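Local coordinates for particle-associated glycoside hydrolase (Acinetobacter phage Fri1, PDB 6C72), which probably degrades the capsular polysaccharide of Acinetobacter baumannii as the trimeric tailspike depolymerase of the phage, opening the way for virus entry, at residues L83-A92 / Y119-L130. Sequence-based numbering, arbitrary orientation. Where two conformers were deposited one is given.
With ZN (zinc ion), chain E; ZN (zinc ion), chain F.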
ATOM      1  N   LEU A  83     -31.546  25.587 -25.642  1.00 44.65           N
ATOM      2  CA  LEU A  83     -31.577  24.523 -24.653  1.00 43.79           C
ATOM      3  C   LEU A  83     -30.975  24.986 -23.331  1.00 47.43           C
ATOM      4  O   LEU A  83     -29.929  25.643 -23.305  1.00 50.11           O
ATOM      5  CB  LEU A  83     -30.783  23.332 -25.189  1.00 41.09           C
ATOM      6  CG  LEU A  83     -30.752  22.099 -24.295  1.00 39.79           C
ATOM      7  CD1 LEU A  83     -32.160  21.499 -24.263  1.00 37.82           C
ATOM      8  CD2 LEU A  83     -29.695  21.103 -24.753  1.00 38.55           C
ATOM      9  N   GLN A  84     -31.622  24.613 -22.220  1.00 56.56           N
ATOM     10  CA  GLN A  84     -31.108  24.869 -20.876  1.00 58.89           C
ATOM     11  C   GLN A  84     -30.755  23.536 -20.240  1.00 56.13           C
ATOM     12  O   GLN A  84     -31.643  22.740 -19.922  1.00 53.57           O
ATOM     13  CB  GLN A  84     -32.109  25.621 -20.004  1.00 60.14           C
ATOM     14  CG  GLN A  84     -32.543  26.970 -20.549  1.00 62.64           C
ATOM     15  CD  GLN A  84     -31.383  27.946 -20.769  1.00 65.98           C
ATOM     16  OE1 GLN A  84     -31.231  28.496 -21.862  1.00 66.49           O
ATOM     17  NE2 GLN A  84     -30.579  28.177 -19.727  1.00 67.98           N
ATOM     18  N   VAL A  85     -29.469  23.298 -20.049  1.00 33.75           N
ATOM     19  CA  VAL A  85     -28.998  22.100 -19.369  1.00 33.26           C
ATOM     20  C   VAL A  85     -28.962  22.374 -17.876  1.00 35.76           C
ATOM     21  O   VAL A  85     -28.343  23.345 -17.427  1.00 37.20           O
ATOM     22  CB  VAL A  85     -27.603  21.692 -19.871  1.00 31.60           C
ATOM     23  CG1 VAL A  85     -27.082  20.513 -19.050  1.00 31.53           C
ATOM     24  CG2 VAL A  85     -27.639  21.362 -21.353  1.00 29.76           C
ATOM     25  N   HIS A  86     -29.593  21.509 -17.097  1.00 57.26           N
ATOM     26  CA  HIS A  86     -29.597  21.673 -15.655  1.00 58.24           C
ATOM     27  C   HIS A  86     -28.763  20.577 -15.006  1.00 56.71           C
ATOM     28  O   HIS A  86     -28.638  19.469 -15.537  1.00 54.35           O
ATOM     29  CB  HIS A  86     -31.028  21.654 -15.104  1.00 57.77           C
ATOM     30  CG  HIS A  86     -31.896  22.763 -15.623  1.00 59.33           C
ATOM     31  ND1 HIS A  86     -32.823  22.576 -16.629  1.00 57.51           N
ATOM     32  CD2 HIS A  86     -31.984  24.070 -15.271  1.00 62.64           C
ATOM     33  CE1 HIS A  86     -33.437  23.719 -16.880  1.00 59.45           C
ATOM     34  NE2 HIS A  86     -32.946  24.642 -16.070  1.00 62.65           N
ATOM     35  N   ASN A  87     -28.194  20.901 -13.845  0.70 41.83           N
ATOM     36  CA  ASN A  87     -27.425  19.966 -13.018  0.70 42.34           C
ATOM     37  C   ASN A  87     -26.243  19.344 -13.776  0.70 39.33           C
ATOM     38  O   ASN A  87     -25.791  18.253 -13.434  0.70 39.05           O
ATOM     39  CB  ASN A  87     -28.343  18.876 -12.440  0.70 43.84           C
ATOM     40  CG  ASN A  87     -27.734  18.163 -11.230  0.70 45.89           C
ATOM     41  OD1 ASN A  87     -27.593  18.744 -10.152  0.70 49.06           O
ATOM     42  ND2 ASN A  87     -27.388  16.892 -11.407  0.70 44.51           N
ATOM     43  N   LYS A  88     -25.734  20.024 -14.809  1.00 37.49           N
ATOM     44  CA  LYS A  88     -24.602  19.546 -15.614  1.00 35.24           C
ATOM     45  C   LYS A  88     -24.824  18.139 -16.170  1.00 33.41           C
ATOM     46  O   LYS A  88     -23.874  17.370 -16.326  1.00 32.54           O
ATOM     47  CB  LYS A  88     -23.294  19.601 -14.823  1.00 36.54           C
ATOM     48  CG  LYS A  88     -22.935  20.985 -14.303  1.00 39.04           C
ATOM     49  CD  LYS A  88     -21.739  20.932 -13.357  1.00 41.07           C
ATOM     50  CE  LYS A  88     -20.491  20.389 -14.060  1.00 39.42           C
ATOM     51  NZ  LYS A  88     -19.318  20.347 -13.137  1.00 41.73           N
ATOM     52  N   VAL A  89     -26.062  17.800 -16.514  1.00 33.24           N
ATOM     53  CA  VAL A  89     -26.402  16.516 -17.119  1.00 32.22           C
ATOM     54  C   VAL A  89     -27.208  16.793 -18.381  1.00 31.07           C
ATOM     55  O   VAL A  89     -28.260  17.437 -18.322  1.00 32.00           O
ATOM     56  CB  VAL A  89     -27.204  15.601 -16.169  1.00 34.28           C
ATOM     57  CG1 VAL A  89     -27.541  14.284 -16.859  1.00 33.82           C
ATOM     58  CG2 VAL A  89     -26.442  15.334 -14.882  1.00 35.83           C
ATOM     59  N   LEU A  90     -26.700  16.344 -19.520  1.00 35.37           N
ATOM     60  CA  LEU A  90     -27.420  16.401 -20.781  1.00 34.37           C
ATOM     61  C   LEU A  90     -27.859  14.994 -21.170  1.00 32.26           C
ATOM     62  O   LEU A  90     -27.018  14.100 -21.321  1.00 31.50           O
ATOM     63  CB  LEU A  90     -26.546  17.011 -21.868  1.00 34.63           C
ATOM     64  CG  LEU A  90     -27.058  16.876 -23.297  1.00 33.10           C
ATOM     65  CD1 LEU A  90     -28.390  17.587 -23.491  1.00 34.01           C
ATOM     66  CD2 LEU A  90     -26.009  17.447 -24.216  1.00 32.87           C
ATOM     67  N   HIS A  91     -29.167  14.793 -21.323  1.00 39.21           N
ATOM     68  CA  HIS A  91     -29.672  13.527 -21.841  1.00 37.80           C
ATOM     69  C   HIS A  91     -29.524  13.533 -23.359  1.00 37.05           C
ATOM     70  O   HIS A  91     -30.008  14.453 -24.025  1.00 37.27           O
ATOM     71  CB  HIS A  91     -31.129  13.313 -21.429  1.00 37.66           C
ATOM     72  CG  HIS A  91     -31.310  13.091 -19.961  1.00 38.20           C
ATOM     73  ND1 HIS A  91     -31.670  11.870 -19.430  1.00 38.57           N
ATOM     74  CD2 HIS A  91     -31.166  13.930 -18.907  1.00 39.16           C
ATOM     75  CE1 HIS A  91     -31.733  11.964 -18.112  1.00 39.90           C
ATOM     76  NE2 HIS A  91     -31.427  13.203 -17.769  1.00 39.31           N
ATOM     77  N   ALA A  92     -28.825  12.537 -23.905  1.00 38.95           N
ATOM     78  CA  ALA A  92     -28.622  12.489 -25.347  1.00 38.64           C
ATOM     79  C   ALA A  92     -29.950  12.460 -26.099  1.00 38.24           C
ATOM     80  O   ALA A  92     -30.029  12.934 -27.242  1.00 38.39           O
ATOM     81  CB  ALA A  92     -27.762  11.288 -25.720  1.00 38.83           C
ATOM     82  N   TYR A 119     -21.035  19.656 -26.870  1.00 31.44           N
ATOM     83  CA  TYR A 119     -21.731  20.794 -26.279  1.00 31.78           C
ATOM     84  C   TYR A 119     -21.512  20.861 -24.770  1.00 32.24           C
ATOM     85  O   TYR A 119     -21.328  21.955 -24.215  1.00 33.70           O
ATOM     86  CB  TYR A 119     -23.220  20.742 -26.614  1.00 32.26           C
ATOM     87  CG  TYR A 119     -23.989  21.884 -26.001  1.00 32.83           C
ATOM     88  CD1 TYR A 119     -23.797  23.187 -26.437  1.00 33.62           C
ATOM     89  CD2 TYR A 119     -24.883  21.663 -24.966  1.00 33.89           C
ATOM     90  CE1 TYR A 119     -24.486  24.242 -25.877  1.00 35.17           C
ATOM     91  CE2 TYR A 119     -25.586  22.713 -24.399  1.00 35.50           C
ATOM     92  CZ  TYR A 119     -25.385  24.001 -24.865  1.00 36.11           C
ATOM     93  OH  TYR A 119     -26.072  25.046 -24.299  1.00 37.21           O
ATOM     94  N   MET A 120     -21.531  19.705 -24.086  1.00 34.39           N
ATOM     95  CA  MET A 120     -21.229  19.689 -22.656  1.00 35.64           C
ATOM     96  C   MET A 120     -19.805  20.160 -22.395  1.00 35.88           C
ATOM     97  O   MET A 120     -19.558  20.932 -21.462  1.00 37.03           O
ATOM     98  CB  MET A 120     -21.431  18.287 -22.081  1.00 34.94           C
ATOM     99  CG  MET A 120     -22.882  17.903 -21.867  1.00 35.84           C
ATOM    100  SD  MET A 120     -23.795  19.033 -20.800  1.00 37.73           S
ATOM    101  CE  MET A 120     -23.112  18.652 -19.199  1.00 38.52           C
ATOM    102  N   ALA A 121     -18.856  19.725 -23.223  1.00 30.49           N
ATOM    103  CA  ALA A 121     -17.493  20.227 -23.105  1.00 30.90           C
ATOM    104  C   ALA A 121     -17.403  21.731 -23.373  1.00 31.54           C
ATOM    105  O   ALA A 121     -16.452  22.375 -22.925  1.00 32.01           O
ATOM    106  CB  ALA A 121     -16.566  19.465 -24.055  1.00 30.97           C
ATOM    107  N   LEU A 122     -18.348  22.298 -24.119  1.00 40.37           N
ATOM    108  CA  LEU A 122     -18.351  23.742 -24.318  1.00 40.86           C
ATOM    109  C   LEU A 122     -18.839  24.478 -23.072  1.00 41.24           C
ATOM    110  O   LEU A 122     -18.351  25.569 -22.779  1.00 41.51           O
ATOM    111  CB  LEU A 122     -19.214  24.101 -25.532  1.00 40.75           C
ATOM    112  CG  LEU A 122     -19.250  25.513 -26.126  1.00 41.27           C
ATOM    113  CD1 LEU A 122     -17.967  25.860 -26.850  1.00 41.19           C
ATOM    114  CD2 LEU A 122     -20.439  25.651 -27.072  1.00 41.11           C
ATOM    115  N   ILE A 123     -19.764  23.896 -22.303  1.00 32.24           N
ATOM    116  CA  ILE A 123     -20.373  24.627 -21.192  1.00 32.71           C
ATOM    117  C   ILE A 123     -19.871  24.152 -19.825  1.00 33.37           C
ATOM    118  O   ILE A 123     -20.574  24.272 -18.818  1.00 34.29           O
ATOM    119  CB  ILE A 123     -21.914  24.546 -21.253  1.00 32.90           C
ATOM    120  CG1 ILE A 123     -22.405  23.106 -21.062  1.00 32.69           C
ATOM    121  CG2 ILE A 123     -22.422  25.129 -22.559  1.00 33.28           C
ATOM    122  CD1 ILE A 123     -23.920  22.996 -20.939  1.00 33.12           C
ATOM    123  N   GLY A 124     -18.656  23.628 -19.762  1.00 32.93           N
ATOM    124  CA  GLY A 124     -18.017  23.370 -18.485  1.00 34.14           C
ATOM    125  C   GLY A 124     -17.898  21.915 -18.114  1.00 34.21           C
ATOM    126  O   GLY A 124     -17.351  21.608 -17.045  1.00 35.39           O
ATOM    127  N   GLY A 125     -18.363  21.014 -18.962  1.00 32.98           N
ATOM    128  CA  GLY A 125     -18.296  19.602 -18.688  1.00 32.66           C
ATOM    129  C   GLY A 125     -19.477  19.116 -17.873  1.00 33.54           C
ATOM    130  O   GLY A 125     -20.411  19.853 -17.532  1.00 34.01           O
ATOM    131  N   GLY A 126     -19.420  17.829 -17.549  1.00 37.88           N
ATOM    132  CA  GLY A 126     -20.508  17.198 -16.849  1.00 38.40           C
ATOM    133  C   GLY A 126     -20.768  15.797 -17.361  1.00 36.68           C
ATOM    134  O   GLY A 126     -19.834  15.019 -17.605  1.00 34.66           O
ATOM    135  N   VAL A 127     -22.039  15.464 -17.546  1.00 30.19           N
ATOM    136  CA  VAL A 127     -22.432  14.107 -17.893  1.00 29.62           C
ATOM    137  C   VAL A 127     -23.337  14.139 -19.117  1.00 29.24           C
ATOM    138  O   VAL A 127     -24.279  14.937 -19.179  1.00 29.72           O
ATOM    139  CB  VAL A 127     -23.137  13.407 -16.717  1.00 30.14           C
ATOM    140  CG1 VAL A 127     -23.702  12.081 -17.166  1.00 29.58           C
ATOM    141  CG2 VAL A 127     -22.153  13.208 -15.560  1.00 30.76           C
ATOM    142  N   VAL A 128     -23.045  13.276 -20.082  1.00 28.95           N
ATOM    143  CA  VAL A 128     -23.976  12.936 -21.148  1.00 28.53           C
ATOM    144  C   VAL A 128     -24.632  11.623 -20.756  1.00 28.81           C
ATOM    145  O   VAL A 128     -23.962  10.582 -20.672  1.00 27.88           O
ATOM    146  CB  VAL A 128     -23.289  12.829 -22.512  1.00 28.22           C
ATOM    147  CG1 VAL A 128     -24.267  12.231 -23.505  1.00 28.32           C
ATOM    148  CG2 VAL A 128     -22.801  14.199 -22.968  1.00 28.59           C
ATOM    149  N   GLN A 129     -25.930  11.687 -20.466  1.00 31.61           N
ATOM    150  CA  GLN A 129     -26.703  10.524 -20.053  1.00 32.10           C
ATOM    151  C   GLN A 129     -27.220   9.802 -21.289  1.00 30.51           C
ATOM    152  O   GLN A 129     -27.816  10.427 -22.177  1.00 29.95           O
ATOM    153  CB  GLN A 129     -27.869  10.952 -19.158  1.00 33.48           C
ATOM    154  CG  GLN A 129     -28.751   9.817 -18.687  1.00 34.05           C
ATOM    155  CD  GLN A 129     -28.047   8.907 -17.680  1.00 34.04           C
ATOM    156  OE1 GLN A 129     -27.453   9.379 -16.700  1.00 34.34           O
ATOM    157  NE2 GLN A 129     -28.110   7.598 -17.918  1.00 33.53           N
ATOM    158  N   LEU A 130     -26.963   8.535 -21.364  1.00 28.20           N
ATOM    159  CA  LEU A 130     -27.550   7.727 -22.418  1.00 28.21           C
ATOM    160  C   LEU A 130     -28.771   6.998 -21.883  1.00 28.69           C
ATOM    161  O   LEU A 130     -28.817   6.651 -20.704  1.00 28.76           O
ATOM    162  CB  LEU A 130     -26.563   6.694 -22.963  1.00 27.53           C
ATOM    163  CG  LEU A 130     -25.295   7.283 -23.562  1.00 27.28           C
ATOM    164  CD1 LEU A 130     -24.390   6.199 -24.118  1.00 26.91           C
ATOM    165  CD2 LEU A 130     -25.651   8.324 -24.626  1.00 27.83           C
TER
HETATM  166 ZN    ZN E 802     -32.385  10.087 -20.839  1.00 76.53          ZN
HETATM  167 ZN    ZN F 803     -31.377  13.323 -15.739  1.00 66.49          ZN
HETATM  168  O   HOH W   1     -27.596  25.192 -21.644  1.00 45.79           O
HETATM  169  O   HOH W   2     -17.415  19.600 -15.076  1.00 36.06           O
HETATM  170  O   HOH W   3     -30.606  10.184 -22.719  1.00 18.23           O
HETATM  171  O   HOH W   4     -33.196  13.448 -15.234  1.00 31.53           O
HETATM  172  O   HOH W   5     -29.772  11.658 -14.883  1.00 25.78           O
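Gln129 sends CG away from its own backbone N (chi1 179°) and His91 swings its ring back beside its backbone N (chi1 -68°), which brings the two side by side on one face of the parallel pair 89-91 and 126-129. Gln129 CB sits over the imidazole face, a CH-pi contact 4.1 Å from the ring centroid, with CG close to ND1. The amide is held at both ends: OE1 bonds Arg148 NE on strand 145-148, and NE2 donates to Leu130 O. His91 NE2 lies 2.0 Å from one zinc ion, and His91 ND1 holds a second at a longer 2.4 Å. Four backbone bonds join the strands, from Val127 N to Lys88 O at the start to a nearly straight Ala92 N to Gln129 O (176°). On the opposite face, Met120, bent at chi2 and chi3, lays SD 3.6 Å from Leu90 CB. In the loop before the strand, Val85 CG2 meets the Tyr119 ring at its edge. One water ties Tyr119 OH to Leu83 O and Val85 N; another links Lys88 NZ to Gly124 O. Here the helix 110-122 covers the first parallel strand pair of the beta-helix. If both ions are bound at once, the ring has no N-H left and would bridge them as an imidazolate, though the long ND1 bond leaves this open.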